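Long-range contact in cysteine hydrolase (Staphylococcus aureus, PDB 6KUA), which probably hydrolyses nicotinamide to nicotinic acid and ammonia, as a zinc-containing nicotinamidase of the isochorismatase-like cysteine hydrolase family: residues T134-L139 / A160-K165. Numbering follows the deposited sequence.
Sequences TDICVL and ASFNQK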
# COMPACT_ATOMS: atom_id res chain seq x y z
N THR A 134 -2.37 23.70 1.06
CA THR A 134 -3.69 23.14 0.80
C THR A 134 -3.68 22.21 -0.40
O THR A 134 -4.26 21.12 -0.36
CB THR A 134 -4.69 24.27 0.57
OG1 THR A 134 -4.35 25.37 1.41
CG2 THR A 134 -6.11 23.82 0.86
N ASP A 135 -3.04 22.63 -1.49
CA ASP A 135 -3.12 21.89 -2.74
C ASP A 135 -1.88 21.04 -3.01
O ASP A 135 -1.70 20.56 -4.13
CB ASP A 135 -3.36 22.86 -3.92
CG ASP A 135 -2.25 23.91 -4.05
OD1 ASP A 135 -1.75 24.39 -3.01
OD2 ASP A 135 -1.86 24.24 -5.18
N ILE A 136 -1.03 20.81 -2.00
CA ILE A 136 0.08 19.86 -2.15
C ILE A 136 0.01 18.82 -1.03
O ILE A 136 -0.67 17.80 -1.16
CB ILE A 136 1.44 20.58 -2.20
CG1 ILE A 136 1.35 21.78 -3.16
CG2 ILE A 136 2.55 19.63 -2.67
CD1 ILE A 136 2.61 22.55 -3.36
N CYS A 137 0.73 19.05 0.09
CA CYS A 137 0.81 18.02 1.14
C CYS A 137 -0.54 17.73 1.77
O CYS A 137 -0.86 16.57 2.06
CB CYS A 137 1.81 18.45 2.21
SG CYS A 137 3.48 18.44 1.57
N VAL A 138 -1.33 18.77 2.02
CA VAL A 138 -2.68 18.57 2.55
C VAL A 138 -3.52 17.76 1.56
O VAL A 138 -4.18 16.78 1.92
CB VAL A 138 -3.32 19.92 2.86
CG1 VAL A 138 -4.77 19.74 3.25
CG2 VAL A 138 -2.50 20.66 3.94
N LEU A 139 -3.49 18.16 0.28
CA LEU A 139 -4.28 17.48 -0.75
C LEU A 139 -3.88 16.02 -0.87
O LEU A 139 -4.73 15.12 -0.87
CB LEU A 139 -4.10 18.20 -2.10
CG LEU A 139 -4.55 17.42 -3.34
CD1 LEU A 139 -6.06 17.42 -3.43
CD2 LEU A 139 -3.94 17.97 -4.65
N ALA A 160 -3.47 26.55 4.39
CA ALA A 160 -3.07 27.68 3.56
C ALA A 160 -2.17 27.23 2.42
O ALA A 160 -1.47 26.21 2.52
CB ALA A 160 -2.34 28.75 4.37
N SER A 161 -2.14 28.02 1.35
CA SER A 161 -1.21 27.81 0.25
C SER A 161 -0.65 29.14 -0.24
O SER A 161 -1.26 30.20 -0.05
CB SER A 161 -1.87 27.07 -0.92
OG SER A 161 -0.91 26.79 -1.93
N PHE A 162 0.51 29.08 -0.89
CA PHE A 162 1.02 30.26 -1.59
C PHE A 162 0.22 30.57 -2.85
O PHE A 162 0.30 31.68 -3.37
CB PHE A 162 2.50 30.07 -1.96
CG PHE A 162 2.78 28.82 -2.77
CD1 PHE A 162 2.64 28.83 -4.16
CD2 PHE A 162 3.21 27.65 -2.15
CE1 PHE A 162 2.91 27.68 -4.91
CE2 PHE A 162 3.47 26.50 -2.89
CZ PHE A 162 3.32 26.52 -4.28
N ASN A 163 -0.57 29.61 -3.32
CA ASN A 163 -1.31 29.71 -4.57
C ASN A 163 -2.79 29.85 -4.23
O ASN A 163 -3.43 28.88 -3.80
CB ASN A 163 -1.04 28.47 -5.43
CG ASN A 163 -1.81 28.46 -6.72
OD1 ASN A 163 -2.56 29.39 -7.03
ND2 ASN A 163 -1.62 27.40 -7.51
N GLN A 164 -3.33 31.05 -4.43
CA GLN A 164 -4.72 31.31 -4.05
C GLN A 164 -5.70 30.46 -4.87
O GLN A 164 -6.67 29.92 -4.33
CB GLN A 164 -5.04 32.80 -4.23
CG GLN A 164 -5.78 33.39 -3.06
CD GLN A 164 -7.07 32.65 -2.78
OE1 GLN A 164 -7.86 32.39 -3.70
NE2 GLN A 164 -7.30 32.30 -1.52
N LYS A 165 -5.46 30.35 -6.18
CA LYS A 165 -6.30 29.51 -7.03
C LYS A 165 -6.26 28.06 -6.58
O LYS A 165 -7.30 27.38 -6.56
CB LYS A 165 -5.83 29.61 -8.49
CG LYS A 165 -6.19 30.92 -9.17
CD LYS A 165 -5.35 31.13 -10.42
CE LYS A 165 -3.95 30.49 -10.34
NZ LYS A 165 -3.09 30.99 -9.21
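Ser161 OG is gripped from two sides: it donates to Asp135 OD1 at 2.8 Å and accepts the backbone N-H of Asn163, whose N lies 3.2 Å from Ser161 OG in a nearly straight bond. The second bond closes an ST turn, and serine suits the spot because its small hydroxyl can give and take at once. With OG trans to the backbone N (chi1 -176°), the hydroxyl reaches the syn side of the carboxylate, 25° out of its plane. Asp135 OD2 accepts from Trp169 NE1 of the second subunit, which helps satisfy this buried acid. Backbone pairing adds Thr134 N to Ala160 O at 3.0 Å, the donor well above the carbonyl plane. Thr134 OG1 lies near the Ala160 backbone, but its hydrogen bond is to His167 ND1. Toward the surface, apolar Ile136 CD1 and Phe162 CE2 suitably pack together at 4.1 Å, the side chains crossing roughly at right angles. Asn163 suits the N-cap of helix 164-176 because its OD1 can take the backbone N-H of Gly166, here weakly; it also accepts Lys165 NZ. In this alpha/beta fold, the contact joins loops following adjacent parallel strands 126-132 and 151-160, each leading into the next helix, 137-147 or 164-176.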